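Local atomic coordinates of thiamine phosphate pyrophosphorylase (Bacteroides thetaiotaomicron VPI-5482, PDB entry 3CEU), a protein that probably acts as a thiamine-phosphate diphosphorylase in the biosynthesis of thiamine diphosphate, on a TIM-barrel scaffold. Residues A[16-21]-A[189-194]; A[40-45]-A[63-68]; A[111-116]-A[132-137]. All coordinates share one frame; numbering follows the deposited sequence.

Contact 1 (A[16-21]-A[189-194]); sequences DKIITA and AVIEHF
Two torsions bring Ile191 to its partners across the contact: with chi1 -47° CG1 stands beside the backbone N, and chi2 -55° then bends CD1 over toward Ala21 and Ile18. The contact joins the first and last long helices of a TIM barrel, 15-24 and 188-201, which become neighbours because the strands they follow, 2-6 and 168-171, are the first and eighth of the ring and lie side by side where it closes. Over these segments the axes run nearly parallel, at 23°, and approach to 10.4 Å, a wide spacing that the branched side chains bridge. Ile18 lies nearly square to Val190, its CG2 meeting Val190 CG1 at 4.0 Å. Both are buried, and beta-branched residues suit the place because each can send one methyl, on a branch at CB, across to the other helix. Ile18 also packs on Trp176 and Val190 on Leu175, so the short helix 173-176 borders the same seam. Alanine suits position 21, since its methyl points toward the other helix and is small enough to receive the end of a long isoleucine. On the flank of helix 15-24, Thr20 OG1 bonds to Asp16 O at 2.7 Å, from the face of that carbonyl opposite Thr20 N. At the seam itself, the tightest touch is between Ile191 CD1 and Ala21 CB, 3.7 Å apart.

Contact 2 (A[40-45]-A[63-68]); sequences MYSERL and FYLKEE
Segment 40-45 is helical throughout, whereas 63-68 runs from a turn into a short helix; the backbones come nearest at Glu43 and Leu65, with 7.7 Å between their CA atoms. Leu65 carries the apolar half of the contact. Its forked end splits between two neighbours: CD1 presses on Ser42 CB at 3.5 Å, tighter than usual for two carbons, and CD2 meets Glu43 CG at 3.6 Å. A small residue such as serine suits this close approach. Glu43 does two jobs with one chain. Its CG lies against leucine, and chi2 of 175° carries the carboxylate onward to the edge of the Tyr64 ring, where OE2 stands 3.3 Å from Tyr64 OH, with carboxylate and ring planes 72° apart. Tyr64 reaches this point with chi1 84°, its ring lying over its own neighbour, Leu65, whose CG sits 3.6 Å above the ring plane. An alanine in place of Glu43 would probably open a gap beside Leu65 CD2 and take the carboxylate away from the Tyr64 hydroxyl. Glu68 OE1 lies 4.9 Å from Glu43 OE2, and the two like charges would probably raise each other's tendency to hold a proton. The contact belongs to the barrel's outer layer: Glu43 also touches Phe69, Ser42 packs on Phe11, helix 39-48 leans through Leu45 on helix 15-24, and Phe63 and Lys66 rest on strand 73-75.

Contact 3 (A[111-116]-A[132-137]); sequences VFMSPI and EELREA
Met113 and Leu134 form the tight part of this contact, the selenomethionine methyl CE lying 3.7 Å from Leu134 CD1. The strand's side chain reaches outward from the barrel wall, and the leucine comes inward from helix 131-139; the two slide past each other in opposite directions, with CE and CD1 as the atoms that touch. In Met113 the long chain leaves with CG anti to the backbone N (chi1 -164°), continues extended through chi2, and bends at chi3 to set CE beside the leucine. A long, unbranched, flexible residue suits this place because it must span a wide interval: even the nearest backbones, at Ile116 and Leu134, keep their CA atoms 9.3 Å apart. Leucine suits the helix side, its fork offering one methyl to each partner. The looser part is the second branch, where Leu134 CD2 and Ile116 CG2 are 4.5 Å apart, and Ile116, in the loop after the strand, is partly exposed. The other sides of helix 131-139 are polar: Glu132, Arg135 and Glu136 are exposed, and Glu136 pairs with Lys139 by a salt bridge. In the fold, the contact links the sixth strand of the TIM barrel to a helix outside it. Strand 110-113 is hydrogen-bonded between strands 90-95 and 147-150, Met113 packs on Val101 of helix 98-102 as well as on Val147, and Leu134 also touches Phe164.

In the fold
All three contacts belong to one closed eight-stranded TIM barrel, but they differ in what they join. Contacts 1 and 2 each pair helices within the outer layer; contact 3 ties the wall itself to a helix. Contacts 1 and 2 are neighbours, their centres 21 Å apart, and touch directly where Ile19 CD1 meets Leu45 CD2 at 3.9 Å. Contact 3 lies on the opposite side of the chain's centre from both, about 29 Å from contact 1 and 32 Å from contact 2, centre to centre. Along the chain, contact 1 joins the early and late helices and encloses the other two, which follow one another in series.

Contact 1 (A[16-21]-A[189-194])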
ATOM      1  N   ASP A  16      -7.094  -4.554  14.191  1.00 16.65           N
ATOM      2  CA  ASP A  16      -5.803  -4.273  14.805  1.00 15.86           C
ATOM      3  C   ASP A  16      -4.977  -5.551  14.974  1.00 16.63           C
ATOM      4  O   ASP A  16      -3.755  -5.539  14.808  1.00 15.92           O
ATOM      5  CB  ASP A  16      -5.989  -3.586  16.166  1.00 24.75           C
ATOM      6  CG  ASP A  16      -6.456  -4.543  17.257  1.00 31.56           C
ATOM      7  OD1 ASP A  16      -7.540  -5.137  17.116  1.00 43.67           O
ATOM      8  OD2 ASP A  16      -5.733  -4.695  18.257  1.00 28.97           O
ATOM      9  N   LYS A  17      -5.649  -6.651  15.302  1.00 18.81           N
ATOM     10  CA  LYS A  17      -4.979  -7.941  15.487  1.00 21.06           C
ATOM     11  C   LYS A  17      -4.465  -8.450  14.156  1.00 21.57           C
ATOM     12  O   LYS A  17      -3.343  -8.943  14.045  1.00 23.38           O
ATOM     13  CB  LYS A  17      -5.947  -8.989  16.046  1.00 22.72           C
ATOM     14  CG  LYS A  17      -6.075  -9.040  17.565  1.00 21.92           C
ATOM     15  CD  LYS A  17      -6.754  -7.817  18.142  1.00 29.99           C
ATOM     16  CE  LYS A  17      -7.139  -8.059  19.599  1.00 37.35           C
ATOM     17  NZ  LYS A  17      -8.170  -9.141  19.717  1.00 31.66           N
ATOM     18  N   ILE A  18      -5.306  -8.345  13.138  1.00 21.49           N
ATOM     19  CA  ILE A  18      -4.910  -8.814  11.836  1.00 19.67           C
ATOM     20  C   ILE A  18      -3.737  -7.997  11.331  1.00 16.99           C
ATOM     21  O   ILE A  18      -2.778  -8.556  10.806  1.00 17.97           O
ATOM     22  CB  ILE A  18      -6.073  -8.743  10.825  1.00 14.66           C
ATOM     23  CG1 ILE A  18      -7.244  -9.596  11.323  1.00 11.45           C
ATOM     24  CG2 ILE A  18      -5.596  -9.251   9.469  1.00  8.95           C
ATOM     25  CD1 ILE A  18      -8.454  -9.603  10.410  1.00 20.87           C
ATOM     26  N   ILE A  19      -3.804  -6.675  11.489  1.00 14.60           N
ATOM     27  CA  ILE A  19      -2.720  -5.819  11.023  1.00 11.78           C
ATOM     28  C   ILE A  19      -1.413  -6.158  11.722  1.00 14.92           C
ATOM     29  O   ILE A  19      -0.361  -6.258  11.090  1.00 19.30           O
ATOM     30  CB  ILE A  19      -3.036  -4.327  11.253  1.00 18.67           C
ATOM     31  CG1 ILE A  19      -4.168  -3.895  10.308  1.00 29.52           C
ATOM     32  CG2 ILE A  19      -1.764  -3.477  11.032  1.00 12.18           C
ATOM     33  CD1 ILE A  19      -4.700  -2.467  10.525  1.00 28.25           C
ATOM     34  N   THR A  20      -1.483  -6.340  13.033  1.00 20.35           N
ATOM     35  CA  THR A  20      -0.301  -6.659  13.814  1.00 19.16           C
ATOM     36  C   THR A  20       0.297  -7.978  13.341  1.00 17.40           C
ATOM     37  O   THR A  20       1.513  -8.102  13.155  1.00 15.67           O
ATOM     38  CB  THR A  20      -0.675  -6.734  15.289  1.00 23.85           C
ATOM     39  OG1 THR A  20      -1.228  -5.472  15.686  1.00 21.34           O
ATOM     40  CG2 THR A  20       0.548  -7.050  16.142  1.00 23.80           C
ATOM     41  N   ALA A  21      -0.581  -8.949  13.120  1.00 12.79           N
ATOM     42  CA  ALA A  21      -0.183 -10.268  12.651  1.00 20.37           C
ATOM     43  C   ALA A  21       0.530 -10.171  11.297  1.00 18.81           C
ATOM     44  O   ALA A  21       1.461 -10.933  11.018  1.00 21.63           O
ATOM     45  CB  ALA A  21      -1.424 -11.172  12.542  1.00  5.93           C
ATOM     46  N   ALA A 189      -6.761 -17.496   6.970  1.00  7.30           N
ATOM     47  CA  ALA A 189      -6.753 -17.374   5.512  1.00 11.79           C
ATOM     48  C   ALA A 189      -6.103 -16.070   5.052  1.00 12.93           C
ATOM     49  O   ALA A 189      -5.432 -16.029   4.021  1.00 24.94           O
ATOM     50  CB  ALA A 189      -8.184 -17.464   4.958  1.00  8.02           C
ATOM     51  N   VAL A 190      -6.305 -14.998   5.802  1.00 14.34           N
ATOM     52  CA  VAL A 190      -5.700 -13.739   5.419  1.00 10.17           C
ATOM     53  C   VAL A 190      -4.195 -13.800   5.641  1.00 10.93           C
ATOM     54  O   VAL A 190      -3.423 -13.460   4.749  1.00 15.25           O
ATOM     55  CB  VAL A 190      -6.315 -12.565   6.204  1.00 14.04           C
ATOM     56  CG1 VAL A 190      -5.475 -11.295   6.011  1.00 13.22           C
ATOM     57  CG2 VAL A 190      -7.736 -12.317   5.706  1.00 12.60           C
ATOM     58  N   ILE A 191      -3.775 -14.252   6.817  1.00 10.24           N
ATOM     59  CA  ILE A 191      -2.350 -14.335   7.105  1.00 12.63           C
ATOM     60  C   ILE A 191      -1.648 -15.342   6.201  1.00 13.17           C
ATOM     61  O   ILE A 191      -0.547 -15.087   5.722  1.00 18.05           O
ATOM     62  CB  ILE A 191      -2.084 -14.729   8.573  1.00 17.23           C
ATOM     63  CG1 ILE A 191      -2.960 -13.893   9.513  1.00  9.31           C
ATOM     64  CG2 ILE A 191      -0.598 -14.521   8.914  1.00  6.70           C
ATOM     65  CD1 ILE A 191      -2.811 -12.394   9.313  1.00 14.50           C
ATOM     66  N   GLU A 192      -2.279 -16.484   5.956  1.00 17.24           N
ATOM     67  CA  GLU A 192      -1.666 -17.484   5.101  1.00 11.40           C
ATOM     68  C   GLU A 192      -1.534 -16.973   3.678  1.00 14.29           C
ATOM     69  O   GLU A 192      -0.528 -17.217   3.004  1.00  8.97           O
ATOM     70  CB  GLU A 192      -2.471 -18.792   5.135  1.00 18.22           C
ATOM     71  CG  GLU A 192      -2.545 -19.403   6.528  1.00 11.77           C
ATOM     72  CD  GLU A 192      -3.218 -20.761   6.550  1.00 21.91           C
ATOM     73  OE1 GLU A 192      -2.553 -21.768   6.239  1.00 37.96           O
ATOM     74  OE2 GLU A 192      -4.421 -20.826   6.876  1.00 38.31           O
ATOM     75  N   HIS A 193      -2.542 -16.245   3.221  1.00 13.00           N
ATOM     76  CA  HIS A 193      -2.515 -15.715   1.860  1.00 12.88           C
ATOM     77  C   HIS A 193      -1.474 -14.596   1.724  1.00 13.72           C
ATOM     78  O   HIS A 193      -0.916 -14.396   0.642  1.00 20.15           O
ATOM     79  CB  HIS A 193      -3.899 -15.204   1.473  1.00  5.47           C
ATOM     80  CG  HIS A 193      -4.000 -14.762   0.051  1.00 12.44           C
ATOM     81  ND1 HIS A 193      -3.889 -15.639  -1.007  1.00 16.21           N
ATOM     82  CD2 HIS A 193      -4.147 -13.530  -0.486  1.00  3.36           C
ATOM     83  CE1 HIS A 193      -3.957 -14.958  -2.139  1.00  7.46           C
ATOM     84  NE2 HIS A 193      -4.111 -13.680  -1.850  1.00  9.06           N
ATOM     85  N   PHE A 194      -1.203 -13.877   2.816  1.00 15.46           N
ATOM     86  CA  PHE A 194      -0.206 -12.802   2.785  1.00 16.70           C
ATOM     87  C   PHE A 194       1.190 -13.408   2.624  1.00 22.61           C
ATOM     88  O   PHE A 194       1.988 -12.940   1.809  1.00 15.26           O
ATOM     89  CB  PHE A 194      -0.256 -11.962   4.068  1.00 12.51           C
ATOM     90  CG  PHE A 194       0.910 -11.010   4.212  1.00 13.64           C
ATOM     91  CD1 PHE A 194       1.974 -11.314   5.054  1.00  6.24           C
ATOM     92  CD2 PHE A 194       0.972  -9.841   3.458  1.00 13.64           C
ATOM     93  CE1 PHE A 194       3.096 -10.468   5.138  1.00 11.70           C
ATOM     94  CE2 PHE A 194       2.087  -8.986   3.531  1.00  8.51           C
ATOM     95  CZ  PHE A 194       3.148  -9.301   4.369  1.00  7.95           C
TER

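Contact 2 (A[40-45]-A[63-68])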
HETATM    1  N   MSE A  40     -10.866  10.005  15.709  1.00 20.94           N
HETATM    2  CA  MSE A  40     -10.966   9.138  16.873  1.00 33.09           C
HETATM    3  C   MSE A  40     -10.685   7.668  16.538  1.00 31.48           C
HETATM    4  O   MSE A  40      -9.840   7.025  17.160  1.00 30.70           O
HETATM    5  CB  MSE A  40     -12.369   9.282  17.467  1.00 35.80           C
HETATM    6  CG  MSE A  40     -12.703   8.378  18.633  1.00 58.76           C
HETATM    7 SE   MSE A  40     -14.633   8.353  18.908  1.00 85.45          SE
HETATM    8  CE  MSE A  40     -14.896  10.216  19.397  1.00 66.73           C
ATOM      9  N   TYR A  41     -11.385   7.143  15.542  1.00 26.63           N
ATOM     10  CA  TYR A  41     -11.207   5.750  15.150  1.00 22.97           C
ATOM     11  C   TYR A  41      -9.794   5.412  14.666  1.00 23.74           C
ATOM     12  O   TYR A  41      -9.298   4.311  14.911  1.00 17.78           O
ATOM     13  CB  TYR A  41     -12.242   5.377  14.087  1.00 20.73           C
ATOM     14  CG  TYR A  41     -13.661   5.564  14.569  1.00 20.83           C
ATOM     15  CD1 TYR A  41     -14.067   5.051  15.799  1.00 28.93           C
ATOM     16  CD2 TYR A  41     -14.602   6.234  13.790  1.00 28.35           C
ATOM     17  CE1 TYR A  41     -15.373   5.197  16.245  1.00 34.88           C
ATOM     18  CE2 TYR A  41     -15.919   6.388  14.224  1.00 39.17           C
ATOM     19  CZ  TYR A  41     -16.297   5.863  15.456  1.00 41.63           C
ATOM     20  OH  TYR A  41     -17.600   5.981  15.896  1.00 46.95           O
ATOM     21  N   SER A  42      -9.138   6.356  13.999  1.00 20.75           N
ATOM     22  CA  SER A  42      -7.786   6.111  13.515  1.00 17.20           C
ATOM     23  C   SER A  42      -6.833   6.020  14.688  1.00 16.90           C
ATOM     24  O   SER A  42      -5.911   5.208  14.684  1.00 19.13           O
ATOM     25  CB  SER A  42      -7.338   7.224  12.570  1.00 20.06           C
ATOM     26  OG  SER A  42      -8.161   7.265  11.424  1.00 29.16           O
ATOM     27  N   GLU A  43      -7.061   6.856  15.697  1.00 15.74           N
ATOM     28  CA  GLU A  43      -6.218   6.853  16.882  1.00 13.97           C
ATOM     29  C   GLU A  43      -6.400   5.543  17.645  1.00 19.53           C
ATOM     30  O   GLU A  43      -5.428   4.958  18.126  1.00 20.13           O
ATOM     31  CB  GLU A  43      -6.565   8.033  17.796  1.00 24.09           C
ATOM     32  CG  GLU A  43      -6.267   9.416  17.226  1.00 26.86           C
ATOM     33  CD  GLU A  43      -6.757  10.532  18.144  1.00 41.46           C
ATOM     34  OE1 GLU A  43      -7.996  10.645  18.341  1.00 50.92           O
ATOM     35  OE2 GLU A  43      -5.913  11.300  18.668  1.00 41.68           O
ATOM     36  N   ARG A  44      -7.639   5.071  17.747  1.00 26.75           N
ATOM     37  CA  ARG A  44      -7.924   3.826  18.464  1.00 26.35           C
ATOM     38  C   ARG A  44      -7.157   2.663  17.849  1.00 20.18           C
ATOM     39  O   ARG A  44      -6.496   1.898  18.549  1.00 22.75           O
ATOM     40  CB  ARG A  44      -9.438   3.551  18.453  1.00 32.74           C
ATOM     41  CG  ARG A  44     -10.252   4.731  19.009  1.00 40.26           C
ATOM     42  CD  ARG A  44     -11.776   4.549  18.965  1.00 41.52           C
ATOM     43  NE  ARG A  44     -12.297   3.696  20.034  1.00 44.92           N
ATOM     44  CZ  ARG A  44     -12.297   2.367  20.006  1.00 46.43           C
ATOM     45  NH1 ARG A  44     -11.804   1.723  18.955  1.00 45.19           N
ATOM     46  NH2 ARG A  44     -12.796   1.683  21.028  1.00 52.20           N
ATOM     47  N   LEU A  45      -7.229   2.551  16.531  1.00 20.13           N
ATOM     48  CA  LEU A  45      -6.535   1.489  15.829  1.00 17.66           C
ATOM     49  C   LEU A  45      -5.026   1.631  16.020  1.00 15.87           C
ATOM     50  O   LEU A  45      -4.354   0.675  16.402  1.00 18.61           O
ATOM     51  CB  LEU A  45      -6.900   1.530  14.343  1.00 20.81           C
ATOM     52  CG  LEU A  45      -6.620   0.289  13.496  1.00 19.96           C
ATOM     53  CD1 LEU A  45      -7.222   0.454  12.107  1.00 22.14           C
ATOM     54  CD2 LEU A  45      -5.139   0.062  13.400  1.00 36.44           C
ATOM     55  N   PHE A  63      -3.693  13.941   8.526  1.00  8.62           N
ATOM     56  CA  PHE A  63      -2.248  13.975   8.445  1.00 11.85           C
ATOM     57  C   PHE A  63      -1.573  14.322   9.770  1.00 14.03           C
ATOM     58  O   PHE A  63      -0.404  14.007   9.971  1.00 16.06           O
ATOM     59  CB  PHE A  63      -1.834  14.955   7.337  1.00 14.04           C
ATOM     60  CG  PHE A  63      -2.193  14.490   5.936  1.00 11.17           C
ATOM     61  CD1 PHE A  63      -2.313  15.408   4.897  1.00  6.42           C
ATOM     62  CD2 PHE A  63      -2.366  13.138   5.650  1.00  8.37           C
ATOM     63  CE1 PHE A  63      -2.584  14.993   3.594  1.00  9.41           C
ATOM     64  CE2 PHE A  63      -2.639  12.709   4.346  1.00 15.15           C
ATOM     65  CZ  PHE A  63      -2.750  13.641   3.314  1.00 11.28           C
ATOM     66  N   TYR A  64      -2.304  14.940  10.690  1.00 10.15           N
ATOM     67  CA  TYR A  64      -1.695  15.294  11.964  1.00 16.58           C
ATOM     68  C   TYR A  64      -1.285  14.027  12.723  1.00 22.10           C
ATOM     69  O   TYR A  64      -0.409  14.070  13.587  1.00 26.89           O
ATOM     70  CB  TYR A  64      -2.659  16.110  12.819  1.00 18.83           C
ATOM     71  CG  TYR A  64      -3.625  15.263  13.613  1.00 26.91           C
ATOM     72  CD1 TYR A  64      -4.779  14.738  13.025  1.00 30.08           C
ATOM     73  CD2 TYR A  64      -3.373  14.964  14.951  1.00 24.64           C
ATOM     74  CE1 TYR A  64      -5.653  13.932  13.753  1.00 21.01           C
ATOM     75  CE2 TYR A  64      -4.236  14.167  15.681  1.00 14.45           C
ATOM     76  CZ  TYR A  64      -5.369  13.656  15.080  1.00 15.95           C
ATOM     77  OH  TYR A  64      -6.209  12.866  15.816  1.00 25.05           O
ATOM     78  N   LEU A  65      -1.925  12.902  12.405  1.00 27.10           N
ATOM     79  CA  LEU A  65      -1.611  11.633  13.056  1.00 24.45           C
ATOM     80  C   LEU A  65      -0.192  11.190  12.735  1.00 28.78           C
ATOM     81  O   LEU A  65       0.391  10.371  13.455  1.00 26.23           O
ATOM     82  CB  LEU A  65      -2.574  10.541  12.598  1.00 21.94           C
ATOM     83  CG  LEU A  65      -4.035  10.726  13.006  1.00 32.75           C
ATOM     84  CD1 LEU A  65      -4.891   9.700  12.276  1.00 35.20           C
ATOM     85  CD2 LEU A  65      -4.179  10.587  14.514  1.00 25.66           C
ATOM     86  N   LYS A  66       0.364  11.731  11.656  1.00 27.81           N
ATOM     87  CA  LYS A  66       1.713  11.375  11.241  1.00 25.99           C
ATOM     88  C   LYS A  66       2.734  11.596  12.358  1.00 25.71           C
ATOM     89  O   LYS A  66       3.505  10.691  12.673  1.00 21.39           O
ATOM     90  CB  LYS A  66       2.102  12.176   9.995  1.00 20.54           C
ATOM     91  CG  LYS A  66       3.355  11.678   9.283  1.00 26.37           C
ATOM     92  CD  LYS A  66       4.644  12.167   9.933  1.00 30.32           C
ATOM     93  CE  LYS A  66       5.857  11.807   9.066  1.00 34.12           C
ATOM     94  NZ  LYS A  66       7.158  12.213   9.681  1.00 33.20           N
ATOM     95  N   GLU A  67       2.730  12.788  12.954  1.00 24.80           N
ATOM     96  CA  GLU A  67       3.667  13.115  14.040  1.00 25.11           C
ATOM     97  C   GLU A  67       3.103  12.673  15.389  1.00 22.80           C
ATOM     98  O   GLU A  67       3.839  12.374  16.330  1.00 13.30           O
ATOM     99  CB  GLU A  67       3.940  14.626  14.083  1.00 22.00           C
ATOM    100  CG  GLU A  67       4.482  15.231  12.794  1.00 24.29           C
ATOM    101  CD  GLU A  67       5.898  14.784  12.477  1.00 35.48           C
ATOM    102  OE1 GLU A  67       6.488  15.317  11.516  1.00 26.60           O
ATOM    103  OE2 GLU A  67       6.422  13.901  13.188  1.00 42.64           O
ATOM    104  N   GLU A  68       1.782  12.644  15.473  1.00 27.64           N
ATOM    105  CA  GLU A  68       1.109  12.235  16.694  1.00 28.35           C
ATOM    106  C   GLU A  68       1.472  10.785  17.076  1.00 28.84           C
ATOM    107  O   GLU A  68       1.847  10.522  18.222  1.00 27.25           O
ATOM    108  CB  GLU A  68      -0.403  12.369  16.512  1.00 17.96           C
ATOM    109  CG  GLU A  68      -1.196  12.249  17.789  1.00 31.13           C
ATOM    110  CD  GLU A  68      -0.996  13.429  18.709  1.00 39.96           C
ATOM    111  OE1 GLU A  68      -1.687  13.491  19.747  1.00 48.20           O
ATOM    112  OE2 GLU A  68      -0.153  14.301  18.402  1.00 47.79           O
TER

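Contact 3 (A[111-116]-A[132-137])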
ATOM      1  N   VAL A 111       5.549   6.762  -5.671  1.00 18.97           N
ATOM      2  CA  VAL A 111       4.186   6.992  -6.104  1.00 13.00           C
ATOM      3  C   VAL A 111       3.537   5.676  -6.494  1.00 10.34           C
ATOM      4  O   VAL A 111       4.222   4.693  -6.789  1.00  6.85           O
ATOM      5  CB  VAL A 111       4.126   7.934  -7.332  1.00 14.06           C
ATOM      6  CG1 VAL A 111       4.871   9.233  -7.044  1.00  9.92           C
ATOM      7  CG2 VAL A 111       4.703   7.241  -8.549  1.00  5.81           C
ATOM      8  N   PHE A 112       2.210   5.671  -6.485  1.00  7.35           N
ATOM      9  CA  PHE A 112       1.424   4.509  -6.881  1.00 13.63           C
ATOM     10  C   PHE A 112       1.143   4.682  -8.367  1.00 17.88           C
ATOM     11  O   PHE A 112       1.157   5.801  -8.876  1.00 26.92           O
ATOM     12  CB  PHE A 112       0.079   4.481  -6.136  1.00 17.22           C
ATOM     13  CG  PHE A 112       0.162   3.955  -4.731  1.00 17.13           C
ATOM     14  CD1 PHE A 112       1.395   3.678  -4.148  1.00 10.88           C
ATOM     15  CD2 PHE A 112      -0.992   3.716  -3.993  1.00 15.37           C
ATOM     16  CE1 PHE A 112       1.479   3.176  -2.858  1.00  8.21           C
ATOM     17  CE2 PHE A 112      -0.914   3.212  -2.700  1.00  6.86           C
ATOM     18  CZ  PHE A 112       0.331   2.941  -2.135  1.00  5.44           C
HETATM   19  N   MSE A 113       0.900   3.586  -9.071  1.00 19.84           N
HETATM   20  CA  MSE A 113       0.563   3.682 -10.480  1.00 18.13           C
HETATM   21  C   MSE A 113      -0.623   2.754 -10.699  1.00 27.11           C
HETATM   22  O   MSE A 113      -0.557   1.562 -10.373  1.00 23.37           O
HETATM   23  CB  MSE A 113       1.732   3.260 -11.368  1.00 15.43           C
HETATM   24  CG  MSE A 113       1.573   3.700 -12.813  1.00 20.20           C
HETATM   25 SE   MSE A 113       2.809   2.859 -14.041  1.00 37.83          SE
HETATM   26  CE  MSE A 113       1.596   2.547 -15.523  1.00 26.79           C
ATOM     27  N   SER A 114      -1.706   3.299 -11.245  1.00 28.51           N
ATOM     28  CA  SER A 114      -2.919   2.517 -11.476  1.00 32.02           C
ATOM     29  C   SER A 114      -3.802   3.164 -12.534  1.00 35.62           C
ATOM     30  O   SER A 114      -3.607   4.330 -12.879  1.00 38.02           O
ATOM     31  CB  SER A 114      -3.706   2.427 -10.179  1.00 17.80           C
ATOM     32  OG  SER A 114      -4.094   3.719  -9.769  1.00 16.77           O
ATOM     33  N   PRO A 115      -4.780   2.410 -13.073  1.00 37.40           N
ATOM     34  CA  PRO A 115      -5.103   1.004 -12.767  1.00 33.89           C
ATOM     35  C   PRO A 115      -4.287   0.049 -13.646  1.00 31.04           C
ATOM     36  O   PRO A 115      -4.472   0.016 -14.862  1.00 28.89           O
ATOM     37  CB  PRO A 115      -6.603   0.901 -13.081  1.00 32.04           C
ATOM     38  CG  PRO A 115      -7.091   2.336 -13.077  1.00 38.96           C
ATOM     39  CD  PRO A 115      -5.932   3.072 -13.707  1.00 28.72           C
ATOM     40  N   ILE A 116      -3.393  -0.725 -13.032  1.00 28.29           N
ATOM     41  CA  ILE A 116      -2.563  -1.663 -13.781  1.00 24.08           C
ATOM     42  C   ILE A 116      -3.400  -2.801 -14.356  1.00 22.06           C
ATOM     43  O   ILE A 116      -3.084  -3.332 -15.421  1.00 18.66           O
ATOM     44  CB  ILE A 116      -1.449  -2.275 -12.901  1.00 17.89           C
ATOM     45  CG1 ILE A 116      -0.573  -1.167 -12.305  1.00 27.21           C
ATOM     46  CG2 ILE A 116      -0.608  -3.236 -13.729  1.00 19.25           C
ATOM     47  CD1 ILE A 116       0.141  -0.294 -13.326  1.00 17.07           C
ATOM     48  N   GLU A 132       2.630  -3.782 -23.394  1.00 41.81           N
ATOM     49  CA  GLU A 132       3.714  -3.330 -24.260  1.00 44.41           C
ATOM     50  C   GLU A 132       4.206  -1.915 -23.910  1.00 43.00           C
ATOM     51  O   GLU A 132       5.415  -1.673 -23.822  1.00 40.25           O
ATOM     52  CB  GLU A 132       3.251  -3.394 -25.719  1.00 46.41           C
ATOM     53  CG  GLU A 132       4.370  -3.350 -26.743  1.00 51.99           C
ATOM     54  CD  GLU A 132       3.856  -3.532 -28.161  1.00 55.81           C
ATOM     55  OE1 GLU A 132       3.112  -2.649 -28.647  1.00 53.12           O
ATOM     56  OE2 GLU A 132       4.195  -4.561 -28.788  1.00 56.86           O
ATOM     57  N   GLU A 133       3.277  -0.984 -23.708  1.00 43.33           N
ATOM     58  CA  GLU A 133       3.663   0.379 -23.362  1.00 44.24           C
ATOM     59  C   GLU A 133       4.266   0.366 -21.960  1.00 36.64           C
ATOM     60  O   GLU A 133       5.056   1.241 -21.589  1.00 32.36           O
ATOM     61  CB  GLU A 133       2.454   1.326 -23.404  1.00 49.19           C
ATOM     62  CG  GLU A 133       1.462   1.155 -22.262  1.00 53.72           C
ATOM     63  CD  GLU A 133       0.392   2.245 -22.237  1.00 50.34           C
ATOM     64  OE1 GLU A 133      -0.471   2.258 -23.142  1.00 53.26           O
ATOM     65  OE2 GLU A 133       0.421   3.091 -21.312  1.00 41.79           O
ATOM     66  N   LEU A 134       3.885  -0.644 -21.186  1.00 33.60           N
ATOM     67  CA  LEU A 134       4.386  -0.795 -19.828  1.00 31.43           C
ATOM     68  C   LEU A 134       5.861  -1.192 -19.895  1.00 27.70           C
ATOM     69  O   LEU A 134       6.680  -0.709 -19.119  1.00 27.75           O
ATOM     70  CB  LEU A 134       3.575  -1.861 -19.082  1.00 30.27           C
ATOM     71  CG  LEU A 134       3.026  -1.462 -17.715  1.00 27.44           C
ATOM     72  CD1 LEU A 134       2.095  -0.271 -17.850  1.00 41.12           C
ATOM     73  CD2 LEU A 134       2.293  -2.638 -17.107  1.00 35.41           C
ATOM     74  N   ARG A 135       6.193  -2.069 -20.837  1.00 26.41           N
ATOM     75  CA  ARG A 135       7.567  -2.500 -21.005  1.00 26.87           C
ATOM     76  C   ARG A 135       8.417  -1.368 -21.565  1.00 27.07           C
ATOM     77  O   ARG A 135       9.579  -1.210 -21.200  1.00 21.89           O
ATOM     78  CB  ARG A 135       7.635  -3.737 -21.911  1.00 26.16           C
ATOM     79  CG  ARG A 135       7.298  -5.040 -21.182  1.00 35.22           C
ATOM     80  CD  ARG A 135       7.528  -6.267 -22.052  1.00 38.08           C
ATOM     81  NE  ARG A 135       6.454  -6.473 -23.023  1.00 44.14           N
ATOM     82  CZ  ARG A 135       5.306  -7.088 -22.752  1.00 40.02           C
ATOM     83  NH1 ARG A 135       5.074  -7.564 -21.535  1.00 37.83           N
ATOM     84  NH2 ARG A 135       4.389  -7.228 -23.701  1.00 42.60           N
ATOM     85  N   GLU A 136       7.837  -0.573 -22.452  1.00 31.49           N
ATOM     86  CA  GLU A 136       8.572   0.551 -23.028  1.00 33.87           C
ATOM     87  C   GLU A 136       8.907   1.529 -21.903  1.00 29.40           C
ATOM     88  O   GLU A 136      10.004   2.078 -21.854  1.00 30.72           O
ATOM     89  CB  GLU A 136       7.716   1.238 -24.095  1.00 38.96           C
ATOM     90  CG  GLU A 136       7.250   0.292 -25.201  1.00 39.59           C
ATOM     91  CD  GLU A 136       8.356  -0.080 -26.171  1.00 43.16           C
ATOM     92  OE1 GLU A 136       9.447  -0.495 -25.717  1.00 47.20           O
ATOM     93  OE2 GLU A 136       8.126   0.029 -27.399  1.00 48.10           O
ATOM     94  N   ALA A 137       7.954   1.726 -20.995  1.00 29.53           N
ATOM     95  CA  ALA A 137       8.141   2.621 -19.860  1.00 28.47           C
ATOM     96  C   ALA A 137       9.108   2.005 -18.852  1.00 32.26           C
ATOM     97  O   ALA A 137       9.640   2.699 -17.989  1.00 43.47           O
ATOM     98  CB  ALA A 137       6.800   2.910 -19.192  1.00 31.09           C
TER